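Local coordinates for putative exported protein (Aeromonas hydrophila subsp. hydrophila, PDB 4PJ2) that probably inhibits i-type (invertebrate) lysozymes in the bacterial periplasm, and binds a magnesium ion, at residues G4-Q8 against T18-G22; P26-Y32 against V54-S60; F106-E110 against Q120-T124. All blocks are in the same frame, centred on the assembly; numbering follows the deposited sequence. Where two conformers were deposited one is given.

Contact 1: G4-Q8 against T18-G22; sequences GFFKQ and TVSEG
Strands 6-8 and 18-21 run antiparallel, their axes 4.7 Å apart at closest approach, with Lys7 and Val19 as the hydrogen-bonded pair: Lys7 N gives to Val19 O at 3.0 Å, and Val19 N to Lys7 O at 2.9 Å. Beyond it Glu21 N bonds to Phe5 O, which also accepts from a water that bridges to Glu21 O. Phe6 lies opposite Ser20 and Gln8 opposite Thr18 as non-hydrogen-bonded pairs, all four side chains on one face. The Phe6 ring, its CG anti to the backbone N (chi1 174°), slants across toward Thr18, where CE1 comes 3.7 Å from Thr18 CB. Ser20 OG lies in the ring plane, 3.2 Å from Phe6 CD1, where the weakly positive C-H edge suits an oxygen. The two strands form the first beta hairpin, with 6-10 at the edge of a four-stranded antiparallel sheet and 16-21 next to it, bonded in turn to strand 30-37 through Thr18 and Ser20. Val19 is on the other face, and the Phe5 ring, from the residue before the strand, comes alongside it: Phe5 CE2 is 4.2 Å from Val19 CG1, and both side chains reach Ile61. Glu21 lays its carboxylate beside Phe5 CB, with CD 3.7 Å from that atom; OE1 takes a weak, long bond from Phe5 N, while OE2 accepts from Ile61 N.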
ATOM      1  N   GLY A   4      -7.777  -9.582   7.698  1.00 35.56           N
ATOM      2  CA  GLY A   4      -6.778  -9.836   6.676  1.00 33.64           C
ATOM      3  C   GLY A   4      -7.388 -10.338   5.374  1.00 31.06           C
ATOM      4  O   GLY A   4      -8.289 -11.176   5.377  1.00 32.87           O
ATOM      5  N   PHE A   5      -6.890  -9.818   4.259  1.00 26.97           N
ATOM      6  CA  PHE A   5      -7.419 -10.141   2.942  1.00 23.35           C
ATOM      7  C   PHE A   5      -7.370 -11.632   2.672  1.00 20.22           C
ATOM      8  O   PHE A   5      -6.359 -12.263   2.925  1.00 19.39           O
ATOM      9  CB  PHE A   5      -6.582  -9.416   1.898  1.00 22.47           C
ATOM     10  CG  PHE A   5      -7.081  -9.571   0.503  1.00 21.89           C
ATOM     11  CD1 PHE A   5      -7.868  -8.590  -0.078  1.00 22.14           C
ATOM     12  CD2 PHE A   5      -6.748 -10.690  -0.237  1.00 21.66           C
ATOM     13  CE1 PHE A   5      -8.320  -8.733  -1.363  1.00 23.36           C
ATOM     14  CE2 PHE A   5      -7.201 -10.840  -1.523  1.00 22.31           C
ATOM     15  CZ  PHE A   5      -7.989  -9.858  -2.088  1.00 22.82           C
ATOM     16  N   PHE A   6      -8.478 -12.186   2.189  1.00 18.36           N
ATOM     17  CA  PHE A   6      -8.534 -13.546   1.659  1.00 17.16           C
ATOM     18  C   PHE A   6      -9.526 -13.591   0.504  1.00 16.50           C
ATOM     19  O   PHE A   6     -10.652 -13.109   0.634  1.00 19.00           O
ATOM     20  CB  PHE A   6      -8.965 -14.549   2.733  1.00 18.60           C
ATOM     21  CG  PHE A   6      -9.173 -15.940   2.199  1.00 19.51           C
ATOM     22  CD1 PHE A   6      -8.100 -16.793   1.985  1.00 19.24           C
ATOM     23  CD2 PHE A   6     -10.439 -16.384   1.894  1.00 21.86           C
ATOM     24  CE1 PHE A   6      -8.304 -18.060   1.487  1.00 20.67           C
ATOM     25  CE2 PHE A   6     -10.641 -17.645   1.395  1.00 22.52           C
ATOM     26  CZ  PHE A   6      -9.573 -18.480   1.195  1.00 21.61           C
ATOM     27  N   LYS A   7      -9.112 -14.158  -0.623  1.00 15.18           N
ATOM     28  CA  LYS A   7     -10.024 -14.356  -1.739  1.00 15.05           C
ATOM     29  C   LYS A   7      -9.679 -15.618  -2.484  1.00 15.00           C
ATOM     30  O   LYS A   7      -8.519 -15.934  -2.670  1.00 15.47           O
ATOM     31  CB  LYS A   7      -9.964 -13.173  -2.703  1.00 18.18           C
ATOM     32  CG  LYS A   7     -11.047 -13.165  -3.786  1.00 21.97           C
ATOM     33  CD  LYS A   7     -11.182 -11.774  -4.423  1.00 26.90           C
ATOM     34  CE  LYS A   7     -12.184 -11.758  -5.562  1.00 30.30           C
ATOM     35  NZ  LYS A   7     -13.577 -11.993  -5.097  1.00 32.00           N
ATOM     36  N   GLN A   8     -10.718 -16.309  -2.917  1.00 15.33           N
ATOM     37  CA  GLN A   8     -10.603 -17.525  -3.689  1.00 15.38           C
ATOM     38  C   GLN A   8     -11.207 -17.297  -5.073  1.00 15.47           C
ATOM     39  O   GLN A   8     -12.293 -16.716  -5.178  1.00 16.89           O
ATOM     40  CB  GLN A   8     -11.368 -18.623  -2.969  1.00 15.96           C
ATOM     41  CG  GLN A   8     -11.342 -19.952  -3.666  1.00 17.65           C
ATOM     42  CD  GLN A   8     -12.167 -20.982  -2.940  1.00 20.50           C
ATOM     43  OE1 GLN A   8     -12.074 -21.097  -1.724  1.00 22.77           O
ATOM     44  NE2 GLN A   8     -12.997 -21.724  -3.674  1.00 22.06           N
ATOM     45  N   THR A  18      -6.084 -19.179  -4.161  1.00 11.72           N
ATOM     46  CA  THR A  18      -6.399 -18.281  -3.071  1.00 11.49           C
ATOM     47  C   THR A  18      -5.258 -17.295  -2.883  1.00 11.18           C
ATOM     48  O   THR A  18      -4.104 -17.587  -3.181  1.00 11.16           O
ATOM     49  CB  THR A  18      -6.675 -19.000  -1.755  1.00 12.33           C
ATOM     50  OG1 THR A  18      -5.465 -19.597  -1.298  1.00 11.90           O
ATOM     51  CG2 THR A  18      -7.755 -20.056  -1.906  1.00 12.71           C
ATOM     52  N   VAL A  19      -5.615 -16.121  -2.390  1.00 10.85           N
ATOM     53  CA  VAL A  19      -4.652 -15.061  -2.116  1.00 10.92           C
ATOM     54  C   VAL A  19      -4.963 -14.534  -0.733  1.00 10.72           C
ATOM     55  O   VAL A  19      -6.105 -14.187  -0.447  1.00 12.31           O
ATOM     56  CB  VAL A  19      -4.731 -13.925  -3.153  1.00 11.99           C
ATOM     57  CG1 VAL A  19      -3.701 -12.843  -2.821  1.00 12.73           C
ATOM     58  CG2 VAL A  19      -4.506 -14.481  -4.545  1.00 12.27           C
ATOM     59  N   SER A  20      -3.935 -14.465   0.111  1.00 11.00           N
ATOM     60  CA  SER A  20      -4.089 -14.072   1.512  1.00 11.88           C
ATOM     61  C   SER A  20      -2.978 -13.144   1.941  1.00 12.38           C
ATOM     62  O   SER A  20      -1.830 -13.356   1.582  1.00 12.63           O
ATOM     63  CB  SER A  20      -3.929 -15.296   2.416  1.00 13.79           C
ATOM     64  OG  SER A  20      -4.951 -16.226   2.244  1.00 16.17           O
ATOM     65  N   GLU A  21      -3.297 -12.140   2.755  1.00 12.59           N
ATOM     66  CA  GLU A  21      -2.251 -11.395   3.454  1.00 13.36           C
ATOM     67  C   GLU A  21      -1.721 -12.206   4.626  1.00 13.19           C
ATOM     68  O   GLU A  21      -2.421 -13.020   5.211  1.00 14.93           O
ATOM     69  CB  GLU A  21      -2.800 -10.046   3.923  1.00 15.15           C
ATOM     70  CG  GLU A  21      -2.928  -9.062   2.753  1.00 16.47           C
ATOM     71  CD  GLU A  21      -3.571  -7.740   3.112  1.00 20.37           C
ATOM     72  OE1 GLU A  21      -4.173  -7.647   4.194  1.00 24.38           O
ATOM     73  OE2 GLU A  21      -3.489  -6.785   2.304  1.00 21.18           O
ATOM     74  N   GLY A  22      -0.472 -11.982   4.982  1.00 13.14           N
ATOM     75  CA  GLY A  22       0.110 -12.695   6.111  1.00 13.34           C
ATOM     76  C   GLY A  22      -0.573 -12.403   7.438  1.00 13.37           C
ATOM     77  O   GLY A  22      -0.930 -11.268   7.740  1.00 14.52           O
TER
HETATM   78  O   HOH W   1      -5.284 -12.696   5.592  1.00 34.20           O

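Contact 2: P26-Y32 against V54-S60; sequences PASTGSY and VLPRDGS
Antiparallel strands 30-32 and 54-57 cross at 136°, joined by hydrogen-bonded pairs Gly30-Arg57 and Tyr32-Leu55, with Ser31 and Pro56 as the non-hydrogen-bonded pair, their side chains diverging. They belong to a beta hairpin at the edge of a four-stranded sheet, and loop 26-29 folds round the side chain of Arg57. That loop also meets the chain of another protein, probably the lysozyme target: Ala27 N and Ser28 OG hydrogen-bond an acidic side chain there. Pro56 fits because that pairing needs no N-H toward the partner strand. The backbone angles of Gly30 would jam a CB against the preceding carbonyl; its CA lies over one guanidinium face. Arg57 starts with CG between the backbone N and the carbonyl carbon (chi1 57°), then runs extended to NE, laying the chain along Gly30 and Ser31. Backbone carbonyls ring the guanidinium edge: Arg57 NE donates to Ser31 O at 2.9 Å, and Arg57 NH1 to Gly59 O at 2.8 Å. A salt bridge from NH2 to Glu25 should help balance the buried charge. Leu55 CB sits over a face of the Tyr32 ring in a CH-pi contact, 4.2 Å from the centroid, while Arg57 CB meets that ring's edge, 3.9 Å from Tyr32 CD2. The phenol hydroxyl bonds to Asp93. Arg57 NH2 reaches Pro26 O at 2.9 Å, almost straight (166° at the hydrogen) and in the guanidinium plane.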
ATOM      1  N   PRO A  26       1.074  -6.005   9.993  1.00 13.44           N
ATOM      2  CA  PRO A  26       0.418  -4.701   9.929  1.00 14.17           C
ATOM      3  C   PRO A  26      -0.352  -4.486   8.638  1.00 14.06           C
ATOM      4  O   PRO A  26      -0.199  -5.211   7.656  1.00 14.52           O
ATOM      5  CB  PRO A  26       1.582  -3.717   9.987  1.00 15.96           C
ATOM      6  CG  PRO A  26       2.782  -4.466   9.627  1.00 16.19           C
ATOM      7  CD  PRO A  26       2.541  -5.897   9.935  1.00 14.82           C
ATOM      8  N   ALA A  27      -1.186  -3.461   8.654  1.00 14.08           N
ATOM      9  CA  ALA A  27      -1.939  -3.116   7.470  1.00 14.54           C
ATOM     10  C   ALA A  27      -1.061  -2.597   6.333  1.00 14.80           C
ATOM     11  O   ALA A  27      -1.342  -2.860   5.176  1.00 15.87           O
ATOM     12  CB  ALA A  27      -3.013  -2.108   7.814  1.00 15.94           C
ATOM     13  N   SER A  28      -0.007  -1.859   6.670  1.00 13.25           N
ATOM     14  CA  SER A  28       0.739  -1.096   5.670  1.00 13.90           C
ATOM     15  C   SER A  28       1.798  -1.882   4.952  1.00 12.91           C
ATOM     16  O   SER A  28       2.311  -1.419   3.932  1.00 14.79           O
ATOM     17  CB  SER A  28       1.466   0.096   6.300  1.00 15.74           C
ATOM     18  OG  SER A  28       0.609   1.004   6.944  1.00 16.81           O
ATOM     19  N   THR A  29       2.228  -3.017   5.504  1.00 13.01           N
ATOM     20  CA  THR A  29       3.369  -3.719   4.942  1.00 12.66           C
ATOM     21  C   THR A  29       3.360  -5.148   5.426  1.00 12.73           C
ATOM     22  O   THR A  29       2.742  -5.445   6.437  1.00 14.25           O
ATOM     23  CB  THR A  29       4.706  -2.995   5.325  1.00 14.46           C
ATOM     24  OG1 THR A  29       5.814  -3.583   4.652  1.00 15.69           O
ATOM     25  CG2 THR A  29       4.978  -3.004   6.833  1.00 13.76           C
ATOM     26  N   GLY A  30       4.063  -6.022   4.721  1.00 12.35           N
ATOM     27  CA  GLY A  30       4.177  -7.409   5.136  1.00 11.78           C
ATOM     28  C   GLY A  30       4.307  -8.278   3.915  1.00 11.14           C
ATOM     29  O   GLY A  30       5.160  -8.045   3.064  1.00 11.47           O
ATOM     30  N   SER A  31       3.453  -9.287   3.828  1.00 10.64           N
ATOM     31  CA  SER A  31       3.518 -10.273   2.769  1.00 10.57           C
ATOM     32  C   SER A  31       2.118 -10.643   2.334  1.00 10.23           C
ATOM     33  O   SER A  31       1.132 -10.354   2.993  1.00 11.00           O
ATOM     34  CB  SER A  31       4.252 -11.523   3.246  1.00 10.62           C
ATOM     35  OG  SER A  31       3.478 -12.208   4.227  1.00 11.11           O
ATOM     36  N   TYR A  32       2.064 -11.365   1.233  1.00 10.64           N
ATOM     37  CA  TYR A  32       0.873 -12.100   0.873  1.00  9.82           C
ATOM     38  C   TYR A  32       1.314 -13.406   0.251  1.00 10.14           C
ATOM     39  O   TYR A  32       2.459 -13.565  -0.154  1.00 10.96           O
ATOM     40  CB  TYR A  32      -0.013 -11.298  -0.069  1.00 11.17           C
ATOM     41  CG  TYR A  32       0.531 -11.114  -1.455  1.00 11.68           C
ATOM     42  CD1 TYR A  32       0.207 -12.004  -2.460  1.00 12.39           C
ATOM     43  CD2 TYR A  32       1.341 -10.042  -1.775  1.00 12.77           C
ATOM     44  CE1 TYR A  32       0.669 -11.815  -3.739  1.00 12.55           C
ATOM     45  CE2 TYR A  32       1.810  -9.850  -3.048  1.00 13.54           C
ATOM     46  CZ  TYR A  32       1.469 -10.734  -4.028  1.00 13.48           C
ATOM     47  OH  TYR A  32       1.912 -10.575  -5.315  1.00 14.93           O
ATOM     48  N   VAL A  54       5.071 -16.957  -1.499  1.00 10.37           N
ATOM     49  CA  VAL A  54       4.908 -15.838  -0.583  1.00 10.42           C
ATOM     50  C   VAL A  54       5.736 -14.668  -1.115  1.00 10.59           C
ATOM     51  O   VAL A  54       6.905 -14.846  -1.456  1.00 11.85           O
ATOM     52  CB  VAL A  54       5.402 -16.181   0.845  1.00 11.33           C
ATOM     53  CG1 VAL A  54       4.972 -15.088   1.803  1.00 11.78           C
ATOM     54  CG2 VAL A  54       4.857 -17.524   1.296  1.00 11.78           C
ATOM     55  N   LEU A  55       5.112 -13.497  -1.196  1.00 10.74           N
ATOM     56  CA  LEU A  55       5.749 -12.307  -1.734  1.00 12.31           C
ATOM     57  C   LEU A  55       5.585 -11.146  -0.767  1.00 11.11           C
ATOM     58  O   LEU A  55       4.634 -11.096   0.002  1.00 11.53           O
ATOM     59  CB  LEU A  55       5.122 -11.912  -3.068  1.00 14.71           C
ATOM     60  CG  LEU A  55       5.652 -12.652  -4.291  1.00 19.52           C
ATOM     61  CD1 LEU A  55       5.083 -14.037  -4.388  1.00 21.68           C
ATOM     62  CD2 LEU A  55       5.348 -11.881  -5.539  1.00 21.66           C
ATOM     63  N   PRO A  56       6.490 -10.172  -0.840  1.00 11.83           N
ATOM     64  CA  PRO A  56       6.313  -8.947  -0.070  1.00 11.96           C
ATOM     65  C   PRO A  56       5.139  -8.127  -0.575  1.00 12.35           C
ATOM     66  O   PRO A  56       4.804  -8.182  -1.765  1.00 13.93           O
ATOM     67  CB  PRO A  56       7.634  -8.191  -0.283  1.00 14.51           C
ATOM     68  CG  PRO A  56       8.223  -8.767  -1.446  1.00 16.28           C
ATOM     69  CD  PRO A  56       7.711 -10.141  -1.649  1.00 13.60           C
ATOM     70  N   ARG A  57       4.521  -7.371   0.324  1.00 12.87           N
ATOM     71  CA  ARG A  57       3.542  -6.378  -0.090  1.00 15.28           C
ATOM     72  C   ARG A  57       3.830  -5.057   0.526  1.00 15.18           C
ATOM     73  O   ARG A  57       3.989  -4.906   1.730  1.00 16.42           O
ATOM     74  CB  ARG A  57       2.103  -6.754   0.202  1.00 17.73           C
ATOM     75  CG  ARG A  57       1.848  -7.047   1.617  1.00 15.89           C
ATOM     76  CD  ARG A  57       0.350  -7.257   1.993  1.00 14.79           C
ATOM     77  NE  ARG A  57       0.338  -7.633   3.398  1.00 12.98           N
ATOM     78  CZ  ARG A  57       0.133  -6.826   4.426  1.00 12.86           C
ATOM     79  NH1 ARG A  57      -0.189  -5.558   4.255  1.00 13.26           N
ATOM     80  NH2 ARG A  57       0.213  -7.312   5.653  1.00 13.16           N
ATOM     81  N   ASP A  58       3.872  -4.072  -0.352  1.00 15.90           N
ATOM     82  CA  ASP A  58       4.073  -2.700   0.057  1.00 16.74           C
ATOM     83  C   ASP A  58       2.732  -2.002   0.070  1.00 16.40           C
ATOM     84  O   ASP A  58       2.395  -1.202  -0.834  1.00 17.88           O
ATOM     85  CB  ASP A  58       5.042  -1.992  -0.857  1.00 18.10           C
ATOM     86  CG  ASP A  58       5.267  -0.581  -0.431  1.00 18.79           C
ATOM     87  OD1 ASP A  58       5.007  -0.266   0.756  1.00 19.13           O
ATOM     88  OD2 ASP A  58       5.695   0.218  -1.274  1.00 20.39           O
ATOM     89  N   GLY A  59       1.951  -2.327   1.078  1.00 15.84           N
ATOM     90  CA  GLY A  59       0.640  -1.768   1.277  1.00 16.87           C
ATOM     91  C   GLY A  59      -0.346  -2.878   1.469  1.00 17.92           C
ATOM     92  O   GLY A  59       0.013  -3.972   1.899  1.00 19.40           O
ATOM     93  N   SER A  60      -1.592  -2.592   1.151  1.00 18.45           N
ATOM     94  CA  SER A  60      -2.701  -3.529   1.279  0.50 18.95           C
ATOM     95  C   SER A  60      -3.140  -4.034  -0.094  1.00 18.24           C
ATOM     96  O   SER A  60      -3.124  -3.283  -1.077  1.00 18.25           O
ATOM     97  CB  SER A  60      -3.892  -2.822   1.921  0.50 20.84           C
ATOM     98  OG  SER A  60      -3.496  -2.057   3.036  0.50 22.60           O
TER
HETATM   99  O   HOH W   2       2.599   0.822   2.280  1.00 14.69           O
HETATM  100  O   HOH W   3       6.467  -1.836   2.631  1.00 23.03           O

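Contact 3: F106-E110 against Q120-T124; sequences FNHVE and QALKT
Asn107 leans from strand 106-110 onto helix 120-123, and its side chain meets Leu122 at each step. Asn107 CB lies 3.9 Å from Leu122 CD2, the two side chains sliding past each other in opposite directions. Asn107 CG follows anti to the backbone N (chi1 -161°), 4.1 Å from Leu122 CD2. At the tip the amide divides its work: Asn107 ND2 gives a hydrogen bond to Leu122 O at 3.0 Å, with the acceptor in the amide plane but the angle at the hydrogen bent to 137°, while OD1 turns back to accept weakly from His108 N. An asparagine suits this place, since one short group supplies both a donor for a carbonyl late in the helix and an acceptor for its own strand. Val109 points the same way as Asn107 and adds the apolar part. Val109 CG1 stands 3.8 Å from Leu122 CD2 and 4.2 Å from Ala121 CB, where the small alanine lets the helix come close. Phe106 and Asn107 both face Ala94 in a classic beta bulge. The arrangement is that of a C-terminal helix packed on the outermost, bulged strand of the second antiparallel sheet.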
ATOM      1  N   PHE A 106       5.459 -13.915 -13.027  1.00 26.76           N
ATOM      2  CA  PHE A 106       5.595 -13.517 -14.423  1.00 26.50           C
ATOM      3  C   PHE A 106       6.178 -12.098 -14.540  1.00 26.67           C
ATOM      4  O   PHE A 106       6.961 -11.870 -15.454  1.00 27.99           O
ATOM      5  CB  PHE A 106       4.244 -13.669 -15.141  1.00 25.11           C
ATOM      6  CG  PHE A 106       4.225 -13.114 -16.533  1.00 28.31           C
ATOM      7  CD1 PHE A 106       4.731 -13.851 -17.592  1.00 29.68           C
ATOM      8  CD2 PHE A 106       3.685 -11.869 -16.787  1.00 29.50           C
ATOM      9  CE1 PHE A 106       4.707 -13.349 -18.888  1.00 31.17           C
ATOM     10  CE2 PHE A 106       3.655 -11.358 -18.073  1.00 30.93           C
ATOM     11  CZ  PHE A 106       4.168 -12.098 -19.128  1.00 31.39           C
ATOM     12  N   ASN A 107       5.862 -11.181 -13.608  1.00 25.45           N
ATOM     13  CA  ASN A 107       6.402  -9.802 -13.630  1.00 24.33           C
ATOM     14  C   ASN A 107       6.035  -9.027 -12.343  1.00 22.61           C
ATOM     15  O   ASN A 107       5.193  -9.486 -11.582  1.00 22.20           O
ATOM     16  CB  ASN A 107       5.866  -9.086 -14.875  1.00 24.01           C
ATOM     17  CG  ASN A 107       6.669  -7.852 -15.261  1.00 24.48           C
ATOM     18  OD1 ASN A 107       7.743  -7.572 -14.724  1.00 25.73           O
ATOM     19  ND2 ASN A 107       6.145  -7.118 -16.224  1.00 25.84           N
ATOM     20  N   HIS A 108       6.685  -7.880 -12.116  1.00 21.52           N
ATOM     21  CA  HIS A 108       6.416  -6.981 -10.983  1.00 20.80           C
ATOM     22  C   HIS A 108       6.530  -5.521 -11.429  1.00 20.81           C
ATOM     23  O   HIS A 108       7.421  -5.188 -12.195  1.00 21.93           O
ATOM     24  CB  HIS A 108       7.418  -7.259  -9.845  1.00 21.24           C
ATOM     25  CG  HIS A 108       7.363  -6.282  -8.708  1.00 20.40           C
ATOM     26  ND1 HIS A 108       6.479  -6.402  -7.658  1.00 20.90           N
ATOM     27  CD2 HIS A 108       8.117  -5.189  -8.439  1.00 21.26           C
ATOM     28  CE1 HIS A 108       6.681  -5.417  -6.798  1.00 20.58           C
ATOM     29  NE2 HIS A 108       7.667  -4.663  -7.252  1.00 20.84           N
ATOM     30  N   VAL A 109       5.635  -4.664 -10.942  1.00 19.68           N
ATOM     31  CA  VAL A 109       5.754  -3.215 -11.129  1.00 19.72           C
ATOM     32  C   VAL A 109       5.472  -2.547  -9.799  1.00 19.01           C
ATOM     33  O   VAL A 109       4.817  -3.130  -8.941  1.00 17.84           O
ATOM     34  CB  VAL A 109       4.778  -2.684 -12.207  1.00 20.65           C
ATOM     35  CG1 VAL A 109       5.139  -3.265 -13.568  1.00 22.32           C
ATOM     36  CG2 VAL A 109       3.328  -2.974 -11.844  1.00 20.57           C
ATOM     37  N   GLU A 110       5.968  -1.335  -9.613  1.00 20.21           N
ATOM     38  CA  GLU A 110       5.744  -0.617  -8.364  1.00 20.16           C
ATOM     39  C   GLU A 110       5.951   0.873  -8.577  1.00 20.73           C
ATOM     40  O   GLU A 110       6.511   1.305  -9.596  1.00 22.91           O
ATOM     41  CB  GLU A 110       6.660  -1.118  -7.245  1.00 21.44           C
ATOM     42  CG  GLU A 110       8.125  -0.945  -7.506  1.00 23.61           C
ATOM     43  CD  GLU A 110       8.922  -1.340  -6.293  1.00 26.17           C
ATOM     44  OE1 GLU A 110       9.029  -2.556  -6.034  1.00 26.40           O
ATOM     45  OE2 GLU A 110       9.406  -0.444  -5.573  1.00 28.08           O
ATOM     46  N   GLN A 120      -1.245  -2.217 -18.226  1.00 25.56           N
ATOM     47  CA  GLN A 120      -0.388  -1.617 -19.241  0.63 26.45           C
ATOM     48  C   GLN A 120       1.056  -1.640 -18.771  1.00 26.81           C
ATOM     49  O   GLN A 120       1.972  -1.945 -19.523  1.00 29.58           O
ATOM     50  CB  GLN A 120      -0.833  -0.168 -19.514  0.63 27.75           C
ATOM     51  CG  GLN A 120       0.027   0.614 -20.523  0.63 28.51           C
ATOM     52  CD  GLN A 120      -0.187   2.132 -20.464  0.63 29.92           C
ATOM     53  OE1 GLN A 120      -0.720   2.665 -19.487  0.63 29.82           O
ATOM     54  NE2 GLN A 120       0.248   2.829 -21.508  0.63 31.16           N
ATOM     55  N   ALA A 121       1.259  -1.303 -17.500  1.00 25.87           N
ATOM     56  CA  ALA A 121       2.612  -1.230 -16.964  1.00 25.75           C
ATOM     57  C   ALA A 121       3.282  -2.603 -16.953  1.00 27.21           C
ATOM     58  O   ALA A 121       4.479  -2.727 -17.215  1.00 28.92           O
ATOM     59  CB  ALA A 121       2.592  -0.640 -15.570  1.00 25.62           C
ATOM     60  N   LEU A 122       2.494  -3.630 -16.667  1.00 26.12           N
ATOM     61  CA  LEU A 122       2.993  -4.999 -16.646  1.00 27.69           C
ATOM     62  C   LEU A 122       3.259  -5.562 -18.040  1.00 31.42           C
ATOM     63  O   LEU A 122       3.922  -6.593 -18.170  1.00 32.21           O
ATOM     64  CB  LEU A 122       1.997  -5.908 -15.929  1.00 25.66           C
ATOM     65  CG  LEU A 122       1.934  -5.812 -14.411  1.00 23.12           C
ATOM     66  CD1 LEU A 122       0.624  -6.408 -13.915  1.00 22.03           C
ATOM     67  CD2 LEU A 122       3.124  -6.513 -13.765  1.00 23.70           C
ATOM     68  N   LYS A 123       2.725  -4.903 -19.070  1.00 33.59           N
ATOM     69  CA  LYS A 123       2.886  -5.361 -20.450  1.00 36.72           C
ATOM     70  C   LYS A 123       3.936  -4.549 -21.197  1.00 38.68           C
ATOM     71  O   LYS A 123       4.370  -4.946 -22.277  1.00 39.02           O
ATOM     72  CB  LYS A 123       1.563  -5.262 -21.212  1.00 37.41           C
ATOM     73  CG  LYS A 123       0.534  -6.322 -20.862  1.00 38.75           C
ATOM     74  CD  LYS A 123      -0.540  -6.373 -21.934  1.00 40.05           C
ATOM     75  CE  LYS A 123      -1.900  -6.695 -21.365  1.00 41.11           C
ATOM     76  NZ  LYS A 123      -2.990  -6.362 -22.325  1.00 41.69           N
ATOM     77  N   THR A 124       4.328  -3.410 -20.631  1.00 40.70           N
ATOM     78  CA  THR A 124       5.322  -2.543 -21.252  0.52 41.59           C
ATOM     79  C   THR A 124       6.684  -2.744 -20.601  1.00 42.16           C
ATOM     80  O   THR A 124       6.803  -2.706 -19.378  1.00 43.37           O
ATOM     81  CB  THR A 124       4.925  -1.062 -21.102  0.52 41.64           C
ATOM     82  OG1 THR A 124       3.581  -0.873 -21.562  0.52 41.80           O
ATOM     83  CG2 THR A 124       5.867  -0.166 -21.893  0.52 41.50           C
TER

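In the fold
The three contacts follow one another along the chain. Contacts 1 and 2, with centres 11 Å apart, are successive hairpins of one four-stranded antiparallel sheet; they meet where strands 16-21 and 30-37 lie side by side, with Gly22 N 3.0 Å from Ser31 O in a probable hydrogen bond. Contact 3 belongs to the second four-stranded sheet, where the closing helix packs on outer strand 102-112. Its centre is 21 Å from that of contact 1 and 18 Å from that of contact 2. The magnesium ion lies about 12 Å from the Leu122 side chain. It is the loop of contact 2 that chiefly meets the other protein, consistent with a place in lysozyme inhibition.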